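Local structure of structural protein ORF273 (Acidianus two-tailed virus, 4ART) at residues Asp33-Glu36 with Asn37-Lys41; Asp115-Lys118 with Phe119-Lys123; Ser164-Ala168 with Leu169-Gln173; Asn192-Glu195 with Arg196-Glu200; Asn259-Cys263 with Leu264-Arg268. The protein is a thermo- and acid-stable structural protein of an archaeal virus virion, with a new fold, its precise role there not being established. One frame throughout, in Å; residues are numbered along the deposited sequence.

Interaction 1 (Asp33-Glu36 with Asn37-Lys41); sequences DIVE and NEIEK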
loop_
_atom_site.group_PDB
_atom_site.type_symbol
_atom_site.label_atom_id
_atom_site.label_comp_id
_atom_site.label_asym_id
_atom_site.label_seq_id
_atom_site.Cartn_x
_atom_site.Cartn_y
_atom_site.Cartn_z
ATOM N N ASP A 33 17.413 19.030 0.532
ATOM C CA ASP A 33 18.849 18.730 0.513
ATOM C C ASP A 33 19.247 17.797 1.678
ATOM O O ASP A 33 20.094 16.917 1.487
ATOM C CB ASP A 33 19.685 20.005 0.483
ATOM C CG ASP A 33 19.512 20.808 -0.801
ATOM O OD1 ASP A 33 19.058 20.221 -1.826
ATOM O OD2 ASP A 33 19.811 22.025 -0.787
ATOM N N ILE A 34 18.604 17.958 2.865
ATOM C CA ILE A 34 18.832 17.078 4.025
ATOM C C ILE A 34 18.442 15.632 3.634
ATOM O O ILE A 34 19.223 14.711 3.854
ATOM C CB ILE A 34 18.115 17.588 5.322
ATOM C CG1 ILE A 34 18.804 18.877 5.877
ATOM C CG2 ILE A 34 18.046 16.486 6.411
ATOM C CD1 ILE A 34 17.879 19.758 6.775
ATOM N N VAL A 35 17.262 15.452 3.002
ATOM C CA VAL A 35 16.772 14.126 2.565
ATOM C C VAL A 35 17.707 13.569 1.493
ATOM O O VAL A 35 18.217 12.478 1.658
ATOM C CB VAL A 35 15.270 14.134 2.128
ATOM C CG1 VAL A 35 14.880 12.824 1.426
ATOM C CG2 VAL A 35 14.355 14.392 3.318
ATOM N N GLU A 36 17.995 14.355 0.441
ATOM C CA GLU A 36 18.910 13.962 -0.632
ATOM C C GLU A 36 20.272 13.498 -0.121
ATOM O O GLU A 36 20.760 12.474 -0.587
ATOM C CB GLU A 36 19.082 15.102 -1.628
ATOM C CG GLU A 36 20.083 14.827 -2.738
ATOM C CD GLU A 36 21.352 15.653 -2.679
ATOM O OE1 GLU A 36 21.268 16.883 -2.456
ATOM O OE2 GLU A 36 22.437 15.071 -2.911
ATOM N N ASN A 37 20.883 14.256 0.816
ATOM C CA ASN A 37 22.194 13.956 1.376
ATOM C C ASN A 37 22.207 12.637 2.092
ATOM O O ASN A 37 23.191 11.909 2.013
ATOM C CB ASN A 37 22.682 15.056 2.303
ATOM C CG ASN A 37 23.372 16.191 1.584
ATOM O OD1 ASN A 37 24.204 15.985 0.690
ATOM N ND2 ASN A 37 23.081 17.421 1.990
ATOM N N GLU A 38 21.101 12.329 2.778
ATOM C CA GLU A 38 20.937 11.092 3.501
ATOM C C GLU A 38 20.733 9.904 2.537
ATOM O O GLU A 38 21.436 8.920 2.684
ATOM C CB GLU A 38 19.809 11.230 4.542
ATOM C CG GLU A 38 19.680 10.062 5.517
ATOM C CD GLU A 38 20.905 9.599 6.291
ATOM O OE1 GLU A 38 21.818 10.418 6.555
ATOM O OE2 GLU A 38 20.933 8.405 6.662
ATOM N N ILE A 39 19.809 9.997 1.540
ATOM C CA ILE A 39 19.604 8.906 0.558
ATOM C C ILE A 39 20.947 8.602 -0.140
ATOM O O ILE A 39 21.324 7.442 -0.260
ATOM C CB ILE A 39 18.486 9.193 -0.502
ATOM C CG1 ILE A 39 17.185 9.828 0.083
ATOM C CG2 ILE A 39 18.193 7.963 -1.375
ATOM C CD1 ILE A 39 16.390 9.029 1.102
ATOM N N GLU A 40 21.663 9.657 -0.574
ATOM C CA GLU A 40 22.966 9.564 -1.227
ATOM C C GLU A 40 23.955 8.779 -0.345
ATOM O O GLU A 40 24.512 7.782 -0.816
ATOM C CB GLU A 40 23.491 10.969 -1.527
ATOM C CG GLU A 40 24.672 11.021 -2.466
ATOM C CD GLU A 40 25.206 12.433 -2.538
ATOM O OE1 GLU A 40 25.938 12.837 -1.602
ATOM O OE2 GLU A 40 24.856 13.151 -3.503
ATOM N N LYS A 41 24.106 9.198 0.949
ATOM C CA LYS A 41 24.974 8.585 1.974
ATOM C C LYS A 41 24.658 7.102 2.120
ATOM O O LYS A 41 25.573 6.289 2.169
ATOM C CB LYS A 41 24.796 9.302 3.326
ATOM C CG LYS A 41 25.841 8.951 4.374
ATOM C CD LYS A 41 25.422 9.390 5.774
ATOM C CE LYS A 41 24.748 8.276 6.552
ATOM N NZ LYS A 41 24.437 8.676 7.948
#

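Interaction 2 (Asp115-Lys118 with Phe119-Lys123); sequences DILK and FYLEK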
loop_
_atom_site.group_PDB
_atom_site.type_symbol
_atom_site.label_atom_id
_atom_site.label_comp_id
_atom_site.label_asym_id
_atom_site.label_seq_id
_atom_site.Cartn_x
_atom_site.Cartn_y
_atom_site.Cartn_z
ATOM N N ASP A 115 -1.441 8.685 9.355
ATOM C CA ASP A 115 -0.347 9.582 9.713
ATOM C C ASP A 115 -0.775 11.037 9.849
ATOM O O ASP A 115 -0.493 11.632 10.883
ATOM C CB ASP A 115 0.825 9.459 8.715
ATOM C CG ASP A 115 1.740 8.260 8.962
ATOM O OD1 ASP A 115 1.718 7.721 10.063
ATOM O OD2 ASP A 115 2.485 7.886 8.048
ATOM N N ILE A 116 -1.468 11.597 8.860
ATOM C CA ILE A 116 -1.921 13.018 8.895
ATOM C C ILE A 116 -2.879 13.277 10.034
ATOM O O ILE A 116 -2.768 14.298 10.707
ATOM C CB ILE A 116 -2.510 13.530 7.546
ATOM C CG1 ILE A 116 -1.658 13.136 6.401
ATOM C CG2 ILE A 116 -2.882 15.042 7.507
ATOM C CD1 ILE A 116 -2.455 12.312 5.648
ATOM N N LEU A 117 -3.823 12.360 10.244
ATOM C CA LEU A 117 -4.768 12.469 11.344
ATOM C C LEU A 117 -4.005 12.438 12.680
ATOM O O LEU A 117 -4.258 13.291 13.524
ATOM C CB LEU A 117 -5.772 11.306 11.289
ATOM C CG LEU A 117 -6.865 11.358 12.350
ATOM C CD1 LEU A 117 -7.713 12.622 12.211
ATOM C CD2 LEU A 117 -7.710 10.096 12.341
ATOM N N LYS A 118 -3.076 11.469 12.860
ATOM C CA LYS A 118 -2.260 11.342 14.074
ATOM C C LYS A 118 -1.464 12.639 14.295
ATOM O O LYS A 118 -1.508 13.213 15.381
ATOM C CB LYS A 118 -1.305 10.136 13.959
ATOM C CG LYS A 118 -0.255 10.034 15.068
ATOM C CD LYS A 118 0.604 8.777 14.942
ATOM C CE LYS A 118 1.762 8.887 14.004
ATOM N NZ LYS A 118 2.364 7.552 13.738
ATOM N N PHE A 119 -0.759 13.091 13.262
ATOM C CA PHE A 119 0.049 14.308 13.282
ATOM C C PHE A 119 -0.804 15.551 13.604
ATOM O O PHE A 119 -0.392 16.330 14.449
ATOM C CB PHE A 119 0.837 14.467 11.962
ATOM C CG PHE A 119 1.824 13.346 11.611
ATOM C CD1 PHE A 119 2.371 12.538 12.598
ATOM C CD2 PHE A 119 2.256 13.151 10.295
ATOM C CE1 PHE A 119 3.321 11.538 12.273
ATOM C CE2 PHE A 119 3.204 12.142 9.980
ATOM C CZ PHE A 119 3.719 11.347 10.969
ATOM N N TYR A 120 -2.011 15.695 13.003
ATOM C CA TYR A 120 -2.904 16.836 13.292
ATOM C C TYR A 120 -3.382 16.786 14.730
ATOM O O TYR A 120 -3.291 17.797 15.429
ATOM C CB TYR A 120 -4.122 16.922 12.329
ATOM C CG TYR A 120 -5.154 17.945 12.793
ATOM C CD1 TYR A 120 -5.023 19.294 12.469
ATOM C CD2 TYR A 120 -6.220 17.572 13.617
ATOM C CE1 TYR A 120 -5.916 20.249 12.964
ATOM C CE2 TYR A 120 -7.141 18.512 14.089
ATOM C CZ TYR A 120 -6.984 19.851 13.762
ATOM O OH TYR A 120 -7.881 20.774 14.254
ATOM N N LEU A 121 -3.925 15.618 15.174
ATOM C CA LEU A 121 -4.426 15.455 16.534
ATOM C C LEU A 121 -3.404 15.854 17.587
ATOM O O LEU A 121 -3.719 16.631 18.483
ATOM C CB LEU A 121 -4.936 14.035 16.782
ATOM C CG LEU A 121 -6.268 13.646 16.120
ATOM C CD1 LEU A 121 -6.482 12.168 16.216
ATOM C CD2 LEU A 121 -7.463 14.387 16.719
ATOM N N GLU A 122 -2.172 15.369 17.444
ATOM C CA GLU A 122 -1.076 15.641 18.380
ATOM C C GLU A 122 -0.590 17.073 18.359
ATOM O O GLU A 122 -0.231 17.614 19.412
ATOM C CB GLU A 122 0.074 14.667 18.162
ATOM C CG GLU A 122 -0.344 13.299 18.620
ATOM C CD GLU A 122 0.544 12.107 18.342
ATOM O OE1 GLU A 122 1.618 12.246 17.708
ATOM O OE2 GLU A 122 0.180 11.020 18.834
ATOM N N LYS A 123 -0.589 17.688 17.173
ATOM C CA LYS A 123 -0.188 19.082 16.995
ATOM C C LYS A 123 -1.242 19.984 17.632
ATOM O O LYS A 123 -0.877 21.009 18.171
ATOM C CB LYS A 123 0.037 19.428 15.501
ATOM C CG LYS A 123 1.030 20.544 15.281
ATOM C CD LYS A 123 1.147 20.981 13.833
ATOM C CE LYS A 123 2.096 22.144 13.743
ATOM N NZ LYS A 123 2.479 22.466 12.343
#

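Interaction 3 (Ser164-Ala168 with Leu169-Gln173); sequences SLARA and LRIPQ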
loop_
_atom_site.group_PDB
_atom_site.type_symbol
_atom_site.label_atom_id
_atom_site.label_comp_id
_atom_site.label_asym_id
_atom_site.label_seq_id
_atom_site.Cartn_x
_atom_site.Cartn_y
_atom_site.Cartn_z
ATOM N N SER A 164 -1.911 22.334 6.389
ATOM C CA SER A 164 -2.538 22.635 5.098
ATOM C C SER A 164 -3.212 21.401 4.578
ATOM O O SER A 164 -4.368 21.468 4.172
ATOM C CB SER A 164 -1.494 23.122 4.098
ATOM O OG SER A 164 -1.431 24.529 4.160
ATOM N N LEU A 165 -2.514 20.267 4.637
ATOM C CA LEU A 165 -3.046 18.987 4.230
ATOM C C LEU A 165 -4.260 18.578 5.078
ATOM O O LEU A 165 -5.281 18.173 4.523
ATOM C CB LEU A 165 -1.936 17.926 4.316
ATOM C CG LEU A 165 -2.193 16.649 3.578
ATOM C CD1 LEU A 165 -2.676 16.913 2.137
ATOM C CD2 LEU A 165 -0.948 15.826 3.537
ATOM N N ALA A 166 -4.154 18.706 6.412
ATOM C CA ALA A 166 -5.241 18.346 7.334
ATOM C C ALA A 166 -6.504 19.173 7.033
ATOM O O ALA A 166 -7.600 18.611 7.016
ATOM C CB ALA A 166 -4.805 18.546 8.801
ATOM N N ARG A 167 -6.341 20.496 6.762
ATOM C CA ARG A 167 -7.422 21.407 6.427
ATOM C C ARG A 167 -8.117 20.994 5.139
ATOM O O ARG A 167 -9.332 20.995 5.108
ATOM C CB ARG A 167 -6.914 22.859 6.312
ATOM C CG ARG A 167 -6.770 23.549 7.649
ATOM C CD ARG A 167 -6.602 25.054 7.503
ATOM N NE ARG A 167 -5.337 25.420 6.861
ATOM C CZ ARG A 167 -4.191 25.583 7.515
ATOM N NH1 ARG A 167 -4.135 25.394 8.832
ATOM N NH2 ARG A 167 -3.091 25.934 6.859
ATOM N N ALA A 168 -7.357 20.650 4.083
ATOM C CA ALA A 168 -7.912 20.214 2.786
ATOM C C ALA A 168 -8.669 18.896 2.921
ATOM O O ALA A 168 -9.580 18.637 2.144
ATOM C CB ALA A 168 -6.800 20.076 1.754
ATOM N N LEU A 169 -8.276 18.064 3.894
ATOM C CA LEU A 169 -8.899 16.777 4.176
ATOM C C LEU A 169 -10.095 16.953 5.100
ATOM O O LEU A 169 -10.780 15.971 5.409
ATOM C CB LEU A 169 -7.867 15.793 4.793
ATOM C CG LEU A 169 -6.901 15.147 3.808
ATOM C CD1 LEU A 169 -5.728 14.482 4.546
ATOM C CD2 LEU A 169 -7.649 14.155 2.877
ATOM N N ARG A 170 -10.341 18.197 5.560
ATOM C CA ARG A 170 -11.421 18.632 6.464
ATOM C C ARG A 170 -11.268 18.008 7.846
ATOM O O ARG A 170 -12.221 17.994 8.638
ATOM C CB ARG A 170 -12.838 18.398 5.887
ATOM C CG ARG A 170 -13.153 19.151 4.582
ATOM C CD ARG A 170 -14.586 18.923 4.122
ATOM N NE ARG A 170 -15.576 19.468 5.063
ATOM C CZ ARG A 170 -16.308 18.741 5.909
ATOM N NH1 ARG A 170 -16.180 17.416 5.944
ATOM N NH2 ARG A 170 -17.171 19.333 6.725
ATOM N N ILE A 171 -10.048 17.541 8.153
ATOM C CA ILE A 171 -9.737 16.943 9.444
ATOM C C ILE A 171 -10.121 17.857 10.624
ATOM O O ILE A 171 -10.766 17.341 11.534
ATOM C CB ILE A 171 -8.313 16.333 9.505
ATOM C CG1 ILE A 171 -8.247 15.033 8.685
ATOM C CG2 ILE A 171 -7.878 16.074 10.945
ATOM C CD1 ILE A 171 -6.859 14.525 8.333
ATOM N N PRO A 172 -9.804 19.185 10.654
ATOM C CA PRO A 172 -10.176 20.005 11.825
ATOM C C PRO A 172 -11.666 20.044 12.135
ATOM O O PRO A 172 -12.032 19.937 13.311
ATOM C CB PRO A 172 -9.631 21.392 11.468
ATOM C CG PRO A 172 -8.505 21.106 10.538
ATOM C CD PRO A 172 -9.033 19.994 9.696
ATOM N N GLN A 173 -12.518 20.183 11.082
ATOM C CA GLN A 173 -13.989 20.211 11.187
ATOM C C GLN A 173 -14.534 18.884 11.709
ATOM O O GLN A 173 -15.440 18.896 12.537
ATOM C CB GLN A 173 -14.647 20.512 9.827
ATOM C CG GLN A 173 -14.248 21.832 9.222
ATOM C CD GLN A 173 -13.144 21.712 8.203
ATOM O OE1 GLN A 173 -12.059 21.170 8.467
ATOM N NE2 GLN A 173 -13.347 22.366 7.055
#

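Interaction 4 (Asn192-Glu195 with Arg196-Glu200); sequences NDIE and RIVAE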
loop_
_atom_site.group_PDB
_atom_site.type_symbol
_atom_site.label_atom_id
_atom_site.label_comp_id
_atom_site.label_asym_id
_atom_site.label_seq_id
_atom_site.Cartn_x
_atom_site.Cartn_y
_atom_site.Cartn_z
ATOM N N ASN A 192 -10.284 5.714 15.216
ATOM C CA ASN A 192 -10.848 4.916 14.128
ATOM C C ASN A 192 -12.123 5.503 13.537
ATOM O O ASN A 192 -12.265 5.519 12.310
ATOM C CB ASN A 192 -11.014 3.447 14.555
ATOM C CG ASN A 192 -9.698 2.735 14.777
ATOM O OD1 ASN A 192 -8.648 3.092 14.210
ATOM N ND2 ASN A 192 -9.729 1.711 15.611
ATOM N N ASP A 193 -13.040 5.982 14.405
ATOM C CA ASP A 193 -14.307 6.615 14.007
ATOM C C ASP A 193 -14.040 7.839 13.169
ATOM O O ASP A 193 -14.691 8.007 12.136
ATOM C CB ASP A 193 -15.183 6.999 15.228
ATOM C CG ASP A 193 -15.754 5.826 15.993
ATOM O OD1 ASP A 193 -15.982 4.765 15.367
ATOM O OD2 ASP A 193 -16.001 5.977 17.216
ATOM N N ILE A 194 -13.056 8.676 13.579
ATOM C CA ILE A 194 -12.680 9.871 12.823
ATOM C C ILE A 194 -12.056 9.470 11.485
ATOM O O ILE A 194 -12.461 9.982 10.443
ATOM C CB ILE A 194 -11.789 10.860 13.633
ATOM C CG1 ILE A 194 -12.540 11.368 14.876
ATOM C CG2 ILE A 194 -11.291 12.059 12.755
ATOM C CD1 ILE A 194 -11.606 11.886 15.925
ATOM N N GLU A 195 -11.100 8.536 11.524
ATOM C CA GLU A 195 -10.415 8.034 10.341
ATOM C C GLU A 195 -11.404 7.541 9.252
ATOM O O GLU A 195 -11.251 7.876 8.070
ATOM C CB GLU A 195 -9.410 6.935 10.761
ATOM C CG GLU A 195 -8.678 6.389 9.565
ATOM C CD GLU A 195 -7.215 6.084 9.719
ATOM O OE1 GLU A 195 -6.859 5.233 10.556
ATOM O OE2 GLU A 195 -6.492 6.439 8.768
ATOM N N ARG A 196 -12.421 6.770 9.661
ATOM C CA ARG A 196 -13.457 6.233 8.775
ATOM C C ARG A 196 -14.215 7.353 8.023
ATOM O O ARG A 196 -14.436 7.242 6.811
ATOM C CB ARG A 196 -14.422 5.343 9.593
ATOM C CG ARG A 196 -15.519 4.670 8.771
ATOM C CD ARG A 196 -16.665 4.183 9.646
ATOM N NE ARG A 196 -17.668 5.241 9.829
ATOM C CZ ARG A 196 -17.829 5.970 10.934
ATOM N NH1 ARG A 196 -17.085 5.733 12.008
ATOM N NH2 ARG A 196 -18.753 6.923 10.981
ATOM N N ILE A 197 -14.649 8.408 8.745
ATOM C CA ILE A 197 -15.344 9.572 8.157
ATOM C C ILE A 197 -14.462 10.297 7.112
ATOM O O ILE A 197 -14.946 10.608 6.020
ATOM C CB ILE A 197 -15.826 10.572 9.249
ATOM C CG1 ILE A 197 -16.814 9.876 10.241
ATOM C CG2 ILE A 197 -16.471 11.838 8.601
ATOM C CD1 ILE A 197 -17.236 10.748 11.506
ATOM N N VAL A 198 -13.201 10.585 7.476
ATOM C CA VAL A 198 -12.234 11.320 6.647
ATOM C C VAL A 198 -11.942 10.562 5.352
ATOM O O VAL A 198 -12.020 11.162 4.267
ATOM C CB VAL A 198 -10.909 11.697 7.422
ATOM C CG1 VAL A 198 -9.863 12.367 6.530
ATOM C CG2 VAL A 198 -11.187 12.490 8.690
ATOM N N ALA A 199 -11.668 9.243 5.461
ATOM C CA ALA A 199 -11.213 8.439 4.328
ATOM C C ALA A 199 -12.258 7.730 3.502
ATOM O O ALA A 199 -12.026 7.482 2.319
ATOM C CB ALA A 199 -10.192 7.441 4.810
ATOM N N GLU A 200 -13.357 7.316 4.133
ATOM C CA GLU A 200 -14.383 6.451 3.516
ATOM C C GLU A 200 -15.795 7.009 3.437
ATOM O O GLU A 200 -16.661 6.359 2.838
ATOM C CB GLU A 200 -14.465 5.136 4.307
ATOM C CG GLU A 200 -13.170 4.380 4.437
ATOM C CD GLU A 200 -13.325 3.194 5.357
ATOM O OE1 GLU A 200 -13.834 2.154 4.892
ATOM O OE2 GLU A 200 -12.923 3.285 6.534
#

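Interaction 5 (Asn259-Cys263 with Leu264-Arg268); sequences NKIDC and LKLER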
loop_
_atom_site.group_PDB
_atom_site.type_symbol
_atom_site.label_atom_id
_atom_site.label_comp_id
_atom_site.label_asym_id
_atom_site.label_seq_id
_atom_site.Cartn_x
_atom_site.Cartn_y
_atom_site.Cartn_z
ATOM N N ASN A 259 22.525 14.693 -8.511
ATOM C CA ASN A 259 22.679 16.004 -9.146
ATOM C C ASN A 259 21.262 16.553 -9.391
ATOM O O ASN A 259 20.393 15.817 -9.877
ATOM C CB ASN A 259 23.481 15.889 -10.458
ATOM C CG ASN A 259 23.346 17.077 -11.384
ATOM O OD1 ASN A 259 23.637 18.230 -11.021
ATOM N ND2 ASN A 259 22.881 16.822 -12.604
ATOM N N LYS A 260 21.040 17.841 -9.049
ATOM C CA LYS A 260 19.759 18.539 -9.188
ATOM C C LYS A 260 19.251 18.416 -10.618
ATOM O O LYS A 260 20.042 18.403 -11.557
ATOM C CB LYS A 260 19.929 20.044 -8.899
ATOM C CG LYS A 260 20.097 20.457 -7.438
ATOM C CD LYS A 260 20.819 21.836 -7.373
ATOM C CE LYS A 260 20.814 22.547 -6.030
ATOM N NZ LYS A 260 21.387 21.716 -4.937
ATOM N N ILE A 261 17.940 18.308 -10.782
ATOM C CA ILE A 261 17.316 18.275 -12.097
ATOM C C ILE A 261 15.899 18.871 -11.967
ATOM O O ILE A 261 15.291 18.767 -10.894
ATOM C CB ILE A 261 17.354 16.836 -12.741
ATOM C CG1 ILE A 261 17.090 16.882 -14.271
ATOM C CG2 ILE A 261 16.461 15.833 -12.027
ATOM C CD1 ILE A 261 16.998 15.477 -15.010
ATOM N N ASP A 262 15.392 19.510 -13.034
ATOM C CA ASP A 262 14.023 20.007 -13.046
ATOM C C ASP A 262 13.082 18.786 -13.010
ATOM O O ASP A 262 13.292 17.832 -13.754
ATOM C CB ASP A 262 13.731 20.842 -14.288
ATOM C CG ASP A 262 12.361 21.481 -14.188
ATOM O OD1 ASP A 262 12.186 22.358 -13.323
ATOM O OD2 ASP A 262 11.420 20.976 -14.844
ATOM N N CYS A 263 12.055 18.829 -12.149
ATOM C CA CYS A 263 11.086 17.750 -11.976
ATOM C C CYS A 263 10.295 17.511 -13.206
ATOM O O CYS A 263 9.924 16.369 -13.477
ATOM C CB CYS A 263 10.170 18.020 -10.791
ATOM S SG CYS A 263 11.005 17.964 -9.200
ATOM N N LEU A 264 9.970 18.591 -13.913
ATOM C CA LEU A 264 9.201 18.445 -15.142
ATOM C C LEU A 264 10.055 17.884 -16.266
ATOM O O LEU A 264 9.541 17.111 -17.074
ATOM C CB LEU A 264 8.418 19.717 -15.492
ATOM C CG LEU A 264 7.473 20.174 -14.364
ATOM C CD1 LEU A 264 6.951 21.551 -14.620
ATOM C CD2 LEU A 264 6.326 19.177 -14.145
ATOM N N LYS A 265 11.383 18.130 -16.223
ATOM C CA LYS A 265 12.313 17.521 -17.178
ATOM C C LYS A 265 12.348 16.007 -16.882
ATOM O O LYS A 265 12.342 15.197 -17.808
ATOM C CB LYS A 265 13.717 18.153 -17.056
ATOM C CG LYS A 265 14.762 17.627 -18.047
ATOM C CD LYS A 265 14.720 18.348 -19.402
ATOM C CE LYS A 265 15.660 17.733 -20.414
ATOM N NZ LYS A 265 15.758 18.558 -21.650
ATOM N N LEU A 266 12.300 15.643 -15.584
ATOM C CA LEU A 266 12.299 14.276 -15.074
ATOM C C LEU A 266 11.212 13.371 -15.660
ATOM O O LEU A 266 11.522 12.241 -16.031
ATOM C CB LEU A 266 12.208 14.287 -13.537
ATOM C CG LEU A 266 12.473 12.980 -12.842
ATOM C CD1 LEU A 266 13.790 12.443 -13.244
ATOM C CD2 LEU A 266 12.425 13.142 -11.354
ATOM N N GLU A 267 9.955 13.859 -15.742
ATOM C CA GLU A 267 8.806 13.107 -16.273
ATOM C C GLU A 267 8.983 12.728 -17.750
ATOM O O GLU A 267 8.304 11.821 -18.221
ATOM C CB GLU A 267 7.464 13.835 -16.051
ATOM C CG GLU A 267 7.397 14.745 -14.826
ATOM C CD GLU A 267 6.624 14.286 -13.603
ATOM O OE1 GLU A 267 5.623 13.549 -13.761
ATOM O OE2 GLU A 267 6.975 14.737 -12.488
ATOM N N ARG A 268 9.928 13.368 -18.455
ATOM C CA ARG A 268 10.235 13.076 -19.853
ATOM C C ARG A 268 11.215 11.899 -20.014
ATOM O O ARG A 268 11.379 11.399 -21.131
ATOM C CB ARG A 268 10.842 14.323 -20.547
ATOM C CG ARG A 268 10.057 15.614 -20.349
ATOM C CD ARG A 268 10.581 16.806 -21.149
ATOM N NE ARG A 268 10.762 16.544 -22.585
ATOM C CZ ARG A 268 9.777 16.372 -23.464
ATOM N NH1 ARG A 268 8.510 16.386 -23.065
ATOM N NH2 ARG A 268 10.053 16.153 -24.743
#

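Interaction 1 (Asp33-Glu36 with Asn37-Lys41)
The carbonyl oxygen of V35 is gripped by two backbone donors of the next turn: I39 N at 3.0 Å, nearly straight at 170°, and E38 N at 3.1 Å in a weak, bent bond. N37 N on D33 O (2.9 Å), E38 N on I34 O and E40 N on E36 O continue the i to i+4 ladder. V35 and I39 lie side by side, V35 CG1 meeting I39 CG1 at 4.0 Å. On another flank E36 CG lies anti to the backbone N (chi1 176°) and the chain bends at chi2, bringing its carboxylate alongside that of E40, with E36 OE2 3.1 Å from E40 OE2 and the planes 69° apart. Two acceptors this close would probably favour a proton on one of them; E40 OE2 also accepts from the backbone N of F258. Helix 23-44 lies against the mixed sheet, V35 resting on I61, I141, A143 and V157, I39 on V145 and L155, while D33 OD1 bonds to the hydroxyl of Y251.

Interaction 2 (Asp115-Lys118 with Phe119-Lys123)
The F119 ring has the carbonyl oxygen of D115 over one face, 2.9 Å above its plane and offset toward the rim. The same oxygen takes the backbone N-H of F119 at 2.8 Å, so one acceptor serves the helix ladder and also rests on the ring. D115 runs alongside the ring with its carboxylate only 11° from the ring plane, and D115 CB touches F119 CE2 at 3.8 Å. K118 comes obliquely: its chain bends at chi3 (84°) and sets K118 CE 3.5 Å from F119 CE1. The bend also turns K118 NZ back to D115 OD1, a long salt bridge of 3.7 Å. All this lies along helix 113-123, where i to i+4 pairs share a flank, and F90 meets the F119 ring edge-to-face. A second such pair, L117 and L121, points the same way with L117 CG 4.0 Å from L121 CD1, on the flank packed by F191 of helix 188-201. K118 and E122 are also side by side, but the methylene K118 CG, not the ammonium, meets E122 OE2, at 3.9 Å. The E122 carboxylate is held instead by the backbone N of T134 through OE1.

Interaction 3 (Ser164-Ala168 with Leu169-Gln173)
R167 and P172 cross at about a right angle over a Schellman motif that ends helix 162-168, their nearest side-chain atoms being R167 CG and P172 CG at 4.2 Å. R170 makes the turn with positive phi (65°), and it is also the N-cap residue of helix 171-179, so the two helices follow each other almost without a linker. The carbonyl oxygen of A166 gathers the returning chain: I171 N donates to it at 2.9 Å, and L169 N, bonded chiefly to L165 O, adds a weak bond to A166 O. Beside them P172 CD, which belongs to a residue without an N-H, packs at 3.3 Å from A166 O. On the inner side A166 CB faces I171 CB at 4.2 Å, and both residues rest on Y120 of helix 113-123. With CG anti to its carbonyl carbon (chi1 -78°), L169 turns back over L165 O, its CD1 lying 4.3 Å from L165 CG, and also reaches F243. R170 NH1 bonds to Q202 OE1, while Q202 NE2 donates to the carbonyl oxygen of L169. The inner bond of the motif runs from R170 N to R167 O, 3.0 Å, the donor 69° out of the carbonyl plane.

Interaction 4 (Asn192-Glu195 with Arg196-Glu200)
Residues N192-E195 and R196-E200 form consecutive turns of helix 188-201, joined by R196 N to N192 O at 2.9 Å, V198 N to I194 O at 3.1 Å and A199 N to E195 O at 3.0 Å. The I197 N to D193 O bond is weak at 3.4 Å, and a wider pi-type turn follows at 197-200. R196 folds back along the helix, its chain bent at chi3 (88°), so that NH1 lies 3.7 Å from D193 OD1 in a long salt bridge with carboxylate and guanidinium planes 70° apart. Its stronger partner is E201, whose carboxylate takes NE. I194 CG2 meets V198 CG2 at 4.1 Å on the flank that packs against L117 and I113 of helix 113-123 and I171 and I174 of helix 171-179. E195 OE2 bonds to S114, and E200 OE1 to T209 of the second subunit. Helix 188-201 is thus an interface helix, one flank packed on helices 113-123 and 171-179 of its own chain and another meeting the second subunit.

Interaction 5 (Asn259-Cys263 with Leu264-Arg268)
The carboxylate of D262 caps the short helix 263-266 from the N-cap position, its OD2 accepting from two backbone N-H groups of the first turn. L264 N is 2.9 Å from D262 OD2, but the bond is bent and weak; K265 N is 3.2 Å from the same oxygen, which it meets on the anti side, 20° out of the carboxylate plane. The torsion of D262, with CG anti to the backbone N (chi1 -173°), swings the carboxylate over the start of the helix. There it satisfies N-H groups that have no earlier helical carbonyl to bind, and its negative charge would favourably face the positive end of the helix dipole. The carbonyl oxygen of D262 is used as well, taking L266 N at 3.0 Å in an i to i+4 bond. C263 O receives a weak bond from E267 N at 3.4 Å.

Before the cap, strand 258-261 pairs with strand 247-253 through backbone bonds of N259 to E252 and I261 to C250; N259 ND2 also donates to E252 OE2. C263 is tied to that same neighbouring strand by its disulfide to C250, fixing strand and helix start together. I261 makes the apolar link across the turn, its CD1 touching the aliphatic part of K265, and I261 CG2 lying 4.5 Å from L266 CD1.

Overall arrangement
Along the chain the five contacts come in numerical order, one after another, and fall into two groups. Interactions 2, 3 and 4 lie together, their centres about 10 to 13 Å apart, in a cluster of helices 113-123, 162-168, 171-179 and 188-201, touching one another through Y120, L117 and I171. Interactions 1 and 5, with centres about 17 Å apart, belong to the mixed sheet: helix 23-44 lies against it, and strand 258-261 is outermost in it within this chain. They touch where D33 OD1 packs 4.2 Å from K260 NZ. Interactions 1 and 4 have centres about 34 Å apart, on opposite sides of the chain's centre. Of the five, only interaction 4 touches the second subunit, so helix 188-201 carries this side of the cluster to the subunit interface.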